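Local coordinates for NikO protein (Streptomyces tendae, PDB 4FQD) that catalyses an enolpyruvyl transfer essential in nikkomycin biosynthesis and belongs to the MurA subfamily of the EPSP synthase family, at residues L144-V147 with M148-G152; D176-D179 with Y180-N183; Y438-L441 with V442-L445. The protein carries 4 engineered substitutions. All blocks are in the same frame, centred on the assembly; numbering follows the deposited sequence.

Contact 1: residues L144-V147 with M148-G152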
# COMPACT_ATOMS: atom_id res chain seq x y z
N LEU A 144 -12.11 0.29 -24.23
CA LEU A 144 -13.49 0.02 -24.59
C LEU A 144 -13.58 -0.55 -26.00
O LEU A 144 -14.35 -1.49 -26.26
CB LEU A 144 -14.33 1.30 -24.50
CG LEU A 144 -15.21 1.47 -23.26
CD1 LEU A 144 -14.43 1.25 -21.99
CD2 LEU A 144 -15.86 2.84 -23.26
N LEU A 145 -12.80 0.01 -26.91
CA LEU A 145 -12.80 -0.42 -28.30
C LEU A 145 -12.19 -1.81 -28.45
O LEU A 145 -12.59 -2.58 -29.32
CB LEU A 145 -12.04 0.59 -29.17
CG LEU A 145 -12.58 2.02 -29.16
CD1 LEU A 145 -11.72 2.93 -30.02
CD2 LEU A 145 -14.03 2.05 -29.62
N ASP A 146 -11.23 -2.13 -27.59
CA ASP A 146 -10.58 -3.44 -27.62
C ASP A 146 -11.54 -4.53 -27.15
O ASP A 146 -11.53 -5.64 -27.67
CB ASP A 146 -9.32 -3.44 -26.76
CG ASP A 146 -8.54 -4.74 -26.88
OD1 ASP A 146 -8.87 -5.70 -26.15
OD2 ASP A 146 -7.60 -4.80 -27.70
N VAL A 147 -12.37 -4.20 -26.16
CA VAL A 147 -13.36 -5.14 -25.65
C VAL A 147 -14.41 -5.45 -26.71
O VAL A 147 -14.67 -6.61 -27.02
CB VAL A 147 -14.06 -4.60 -24.39
CG1 VAL A 147 -15.24 -5.48 -24.03
CG2 VAL A 147 -13.07 -4.52 -23.24
N MET A 148 -15.01 -4.40 -27.27
CA MET A 148 -16.00 -4.55 -28.33
C MET A 148 -15.40 -5.21 -29.56
O MET A 148 -16.10 -5.89 -30.31
CB MET A 148 -16.62 -3.20 -28.69
CG MET A 148 -17.63 -2.69 -27.68
SD MET A 148 -18.33 -1.08 -28.11
CE MET A 148 -16.92 -0.01 -27.84
N GLY A 149 -14.10 -5.01 -29.77
CA GLY A 149 -13.40 -5.61 -30.89
C GLY A 149 -13.38 -7.13 -30.82
O GLY A 149 -13.33 -7.80 -31.85
N ARG A 150 -13.41 -7.67 -29.61
CA ARG A 150 -13.40 -9.11 -29.42
C ARG A 150 -14.75 -9.72 -29.77
O ARG A 150 -14.86 -10.94 -29.96
CB ARG A 150 -13.03 -9.47 -27.98
CG ARG A 150 -11.69 -8.93 -27.53
CD ARG A 150 -11.10 -9.82 -26.46
NE ARG A 150 -10.03 -9.16 -25.72
CZ ARG A 150 -9.28 -9.76 -24.80
NH1 ARG A 150 -9.49 -11.04 -24.51
NH2 ARG A 150 -8.33 -9.08 -24.17
N PHE A 151 -15.78 -8.88 -29.83
CA PHE A 151 -17.12 -9.33 -30.19
C PHE A 151 -17.37 -9.16 -31.69
O PHE A 151 -18.47 -9.44 -32.17
CB PHE A 151 -18.19 -8.58 -29.39
CG PHE A 151 -18.21 -8.92 -27.92
CD1 PHE A 151 -17.33 -8.30 -27.04
CD2 PHE A 151 -19.10 -9.85 -27.42
CE1 PHE A 151 -17.35 -8.61 -25.69
CE2 PHE A 151 -19.12 -10.17 -26.08
CZ PHE A 151 -18.24 -9.55 -25.21
N GLY A 152 -16.36 -8.70 -32.41
CA GLY A 152 -16.45 -8.57 -33.85
C GLY A 152 -16.65 -7.15 -34.36
O GLY A 152 -16.83 -6.94 -35.56
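Val147 and Phe151 lie side by side at the end of helix 142-149, pointing the same way. The Val147 CG1 methyl abuts the ring at Phe151 CE1 (4.1 Å), while Val147 O meets the ring edge in its plane, 3.2 Å from Phe151 CD1. Met148 folds back along the preceding turn. A bend at its last torsion (chi3 -71°) brings the thioether against the helix, with Met148 CE 3.4 Å from Leu144 O and 4.0 Å from the Leu145 CD2 methyl. On the more polar flank, Arg150 CG comes within 3.3 Å of Asp146 O. The Arg150 guanidinium then turns an edge to Asp146, the two planes 81° apart; Asp146 OD1 and Arg150 NE form a long salt bridge of 3.7 Å. Both have stronger partners in the 176-183 loop, Asp146 in Tyr180 OH and Arg150 in Asp179. Gly152, at positive phi, ends the helix in a Schellman motif, and Arg150 N bonds Val147 O at 3.1 Å, with a weak second bond to Asp146 O. The chemistry is thus divided: Met148, Val147 and Phe151 pack against helix 192-204, whereas the stretched Asp146-Arg150 pair is directed mainly to the neighbouring loop.

Contact 2: residues D176-D179 with Y180-N183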
# COMPACT_ATOMS: atom_id res chain seq x y z
N ASP A 176 -10.50 -12.76 -20.11
CA ASP A 176 -9.99 -12.55 -18.77
C ASP A 176 -9.85 -11.05 -18.55
O ASP A 176 -9.07 -10.39 -19.23
CB ASP A 176 -8.64 -13.24 -18.60
CG ASP A 176 -8.24 -13.40 -17.14
OD1 ASP A 176 -8.74 -12.63 -16.29
OD2 ASP A 176 -7.42 -14.30 -16.85
N MET A 177 -10.62 -10.51 -17.61
CA MET A 177 -10.65 -9.07 -17.38
C MET A 177 -9.34 -8.50 -16.85
O MET A 177 -9.15 -7.29 -16.81
CB MET A 177 -11.80 -8.69 -16.45
CG MET A 177 -13.16 -8.89 -17.08
SD MET A 177 -13.30 -7.90 -18.58
CE MET A 177 -14.08 -9.06 -19.68
N LEU A 178 -8.43 -9.38 -16.43
CA LEU A 178 -7.11 -8.95 -15.98
C LEU A 178 -6.28 -8.42 -17.14
O LEU A 178 -5.23 -7.81 -16.94
CB LEU A 178 -6.38 -10.10 -15.27
CG LEU A 178 -7.05 -10.62 -14.00
CD1 LEU A 178 -6.17 -11.63 -13.29
CD2 LEU A 178 -7.40 -9.47 -13.07
N ASP A 179 -6.76 -8.67 -18.35
CA ASP A 179 -6.15 -8.11 -19.56
C ASP A 179 -6.27 -6.59 -19.57
O ASP A 179 -5.54 -5.91 -20.28
CB ASP A 179 -6.83 -8.69 -20.80
CG ASP A 179 -6.40 -10.11 -21.10
OD1 ASP A 179 -5.79 -10.75 -20.22
OD2 ASP A 179 -6.68 -10.58 -22.22
N TYR A 180 -7.19 -6.07 -18.77
CA TYR A 180 -7.45 -4.64 -18.73
C TYR A 180 -7.11 -4.03 -17.37
O TYR A 180 -7.73 -3.06 -16.95
CB TYR A 180 -8.90 -4.36 -19.11
CG TYR A 180 -9.29 -4.96 -20.44
CD1 TYR A 180 -9.04 -4.29 -21.63
CD2 TYR A 180 -9.90 -6.20 -20.51
CE1 TYR A 180 -9.38 -4.84 -22.85
CE2 TYR A 180 -10.25 -6.76 -21.72
CZ TYR A 180 -9.99 -6.07 -22.89
OH TYR A 180 -10.34 -6.62 -24.10
N THR A 181 -6.12 -4.62 -16.70
CA THR A 181 -5.62 -4.09 -15.44
C THR A 181 -4.14 -3.76 -15.57
O THR A 181 -3.42 -4.42 -16.32
CB THR A 181 -5.82 -5.09 -14.29
OG1 THR A 181 -5.01 -6.25 -14.52
CG2 THR A 181 -7.27 -5.51 -14.18
N ARG A 182 -3.68 -2.75 -14.84
CA ARG A 182 -2.27 -2.39 -14.86
C ARG A 182 -1.44 -3.45 -14.14
O ARG A 182 -0.42 -3.91 -14.65
CB ARG A 182 -2.04 -1.02 -14.21
CG ARG A 182 -0.57 -0.63 -14.14
CD ARG A 182 -0.34 0.64 -13.34
NE ARG A 182 -0.88 1.83 -13.99
CZ ARG A 182 -1.95 2.49 -13.58
NH1 ARG A 182 -2.61 2.09 -12.50
NH2 ARG A 182 -2.37 3.57 -14.24
N ASN A 183 -1.89 -3.83 -12.95
CA ASN A 183 -1.22 -4.87 -12.17
C ASN A 183 -2.12 -6.09 -12.02
O ASN A 183 -3.20 -6.01 -11.42
CB ASN A 183 -0.81 -4.34 -10.80
CG ASN A 183 0.15 -5.27 -10.08
OD1 ASN A 183 -0.27 -6.23 -9.43
ND2 ASN A 183 1.44 -4.98 -10.17
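Tyr180 lays its ring beside Asp179 and Met177 of the short 3-10 turn. Asp179 CB sits over one face of the ring, 4.0 Å from Tyr180 CE2, and Met177 O comes at its edge. The Met177 sulfur makes an oblique Met-aromatic contact, with SD 4.3 Å from Tyr180 CD2 and well off the ring normal. The ring's root is fixed by Tyr180 N, which donates to Met177 O at 3.0 Å. One residue on, Thr181 turns back: with OG1 set between its own N and carbonyl carbon (chi1 65°), the hydroxyl donates to Leu178 O over 2.9 Å, tilted 27° from the carbonyl plane. The same torsion places Thr181 CG2 4.1 Å from the Leu178 CD2 methyl. Leu178 O also takes a weak bond from Thr181 N and one from Lys184 NZ, giving it three donors.

Further out, Asp176 starts the turn: its OD1 accepts from Leu178 N at 3.3 Å, an Asx turn, and also meets His214 ND1. Helix 192-204 backs the apolar side through Tyr192, Ala195 and Ala199. Replacing Tyr180 by a leucine would probably leave Asp146 without its hydroxyl partner and open a gap beside Met177 and Val147. At the far end Asn183 ND2 bonds Asp385 O of the second subunit.

The chemistry implies a bend held by main-chain carbonyls together with the Asp176 carboxylate and the Thr181 hydroxyl, while the polar ends of two side chains, the Tyr180 hydroxyl and the Asp179 carboxylate, go to helix 142-149 and the turn after it, where the charge of Arg150 would be expected to stabilise ionised Asp179.

Contact 3: residues Y438-L441 with V442-L445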
# COMPACT_ATOMS: atom_id res chain seq x y z
N TYR A 438 -22.31 15.86 -7.07
CA TYR A 438 -23.29 16.16 -6.03
C TYR A 438 -24.43 16.98 -6.61
O TYR A 438 -24.25 17.72 -7.57
CB TYR A 438 -22.63 16.93 -4.89
CG TYR A 438 -21.40 16.26 -4.31
CD1 TYR A 438 -20.14 16.49 -4.85
CD2 TYR A 438 -21.50 15.40 -3.23
CE1 TYR A 438 -19.02 15.88 -4.33
CE2 TYR A 438 -20.38 14.79 -2.70
CZ TYR A 438 -19.14 15.03 -3.26
OH TYR A 438 -18.02 14.42 -2.73
N ARG A 439 -25.62 16.82 -6.03
CA ARG A 439 -26.79 17.58 -6.45
C ARG A 439 -26.53 19.07 -6.25
O ARG A 439 -26.63 19.87 -7.18
CB ARG A 439 -28.02 17.16 -5.64
CG ARG A 439 -29.29 17.87 -6.05
CD ARG A 439 -30.35 17.77 -4.97
NE ARG A 439 -29.92 18.41 -3.73
CZ ARG A 439 -30.06 19.71 -3.48
NH1 ARG A 439 -30.61 20.51 -4.38
NH2 ARG A 439 -29.63 20.21 -2.32
N ASP A 440 -26.19 19.43 -5.02
CA ASP A 440 -25.85 20.80 -4.66
C ASP A 440 -25.14 20.78 -3.31
O ASP A 440 -25.75 21.05 -2.28
CB ASP A 440 -27.12 21.66 -4.58
CG ASP A 440 -26.83 23.14 -4.71
OD1 ASP A 440 -25.70 23.56 -4.38
OD2 ASP A 440 -27.73 23.89 -5.13
N LEU A 441 -23.86 20.43 -3.34
CA LEU A 441 -23.08 20.24 -2.12
C LEU A 441 -23.02 21.51 -1.26
O LEU A 441 -23.06 21.43 -0.03
CB LEU A 441 -21.66 19.77 -2.46
CG LEU A 441 -20.74 19.46 -1.27
CD1 LEU A 441 -21.36 18.40 -0.38
CD2 LEU A 441 -19.37 19.03 -1.76
N VAL A 442 -22.92 22.66 -1.91
CA VAL A 442 -22.88 23.93 -1.20
C VAL A 442 -24.18 24.17 -0.43
O VAL A 442 -24.15 24.51 0.75
CB VAL A 442 -22.62 25.11 -2.17
CG1 VAL A 442 -22.83 26.44 -1.45
CG2 VAL A 442 -21.22 25.02 -2.74
N GLU A 443 -25.31 23.99 -1.10
CA GLU A 443 -26.61 24.18 -0.48
C GLU A 443 -26.83 23.24 0.70
O GLU A 443 -27.36 23.65 1.74
CB GLU A 443 -27.73 23.99 -1.50
CG GLU A 443 -29.13 24.11 -0.92
CD GLU A 443 -30.21 23.75 -1.92
OE1 GLU A 443 -30.25 24.37 -3.00
OE2 GLU A 443 -31.02 22.85 -1.62
N ASP A 444 -26.41 21.99 0.55
CA ASP A 444 -26.56 20.99 1.60
C ASP A 444 -25.71 21.34 2.82
O ASP A 444 -26.13 21.14 3.96
CB ASP A 444 -26.20 19.60 1.09
CG ASP A 444 -27.26 19.03 0.16
OD1 ASP A 444 -28.43 19.47 0.26
OD2 ASP A 444 -26.93 18.15 -0.66
N LEU A 445 -24.51 21.86 2.58
CA LEU A 445 -23.61 22.26 3.65
C LEU A 445 -24.12 23.49 4.38
O LEU A 445 -24.15 23.53 5.61
CB LEU A 445 -22.20 22.51 3.12
CG LEU A 445 -21.36 21.26 2.81
CD1 LEU A 445 -20.08 21.64 2.10
CD2 LEU A 445 -21.06 20.50 4.10
O HOH W 1 -29.12 16.66 -1.27
O HOH W 2 -22.93 23.63 -5.22
O HOH W 3 -25.50 17.79 -2.66
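Arg439 starts with CG anti to the backbone N (chi1 -178°) and then kinks at chi3 (62°), which swings its guanidinium over to Glu443 and Asp444; Glu443, extended beyond CG, reaches out to meet it. One nitrogen does the gripping. Arg439 NH2 donates to Asp444 OD1 at 2.9 Å, with the acceptor in the guanidinium plane, and to Glu443 OE2 at 3.1 Å, with the acceptor tilted from it. Both carboxylates are met from above their own planes, each turned 54° from the guanidinium. Asp440 CB packs on one face of the guanidinium, toward its rim. Water 1 closes the group by accepting from Arg439 NE and donating to Asp444 OD2, 2.7 Å away; water 3 links the same oxygen to Asp440 N.

Asp440 stands across from Glu443, its CG 3.4 Å from Glu443 CB, and its OD1 accepts a weak bond of 3.3 Å from Glu443 N. Water 2 donates to the same OD1. The carboxylates of Asp440 and Glu443 also come close, OD2 to OE1, like charges that the nearby arginine probably offsets. Asp440 O takes Asp444 N at 3.1 Å and so begins the helical bonding.

The other side is apolar. Leu441 CG touches Leu445 CD1 at 4.1 Å, and the Leu441 CD2 methyl lies over the centre of the Tyr438 ring. Both leucines pack on Trp271 of helix 265-278 and on helix 409-419, while Val442 meets strand 451-456.

The arrangement is that of an N-capped amphipathic helix start: Asp440 is the N-cap of helix 441-447, a salt-bridge network of Arg439, Glu443 and Asp444 lies on its polar flank, and its leucines face neighbouring helices.

In the fold
The three contacts follow one another along the chain, all within the part that belongs to the EPSP synthase family. Contacts 1 and 2 are neighbours, their centres about 15 Å apart: the end of helix 142-149 meets the loop that follows strand 174-176, and helix 192-204 packs against both. Contact 3 lies on the opposite side of the chain's centre, its centre about 39 Å from contact 1 and 36 Å from contact 2, with nearest atoms about 22 Å away in each case. Its helix 441-447 leads into strand 451-456, which pairs with the N-terminal strand 14-19, so the chain's two ends share one sheet. This is consistent with the two-domain, inverse beta/alpha barrel build of the family.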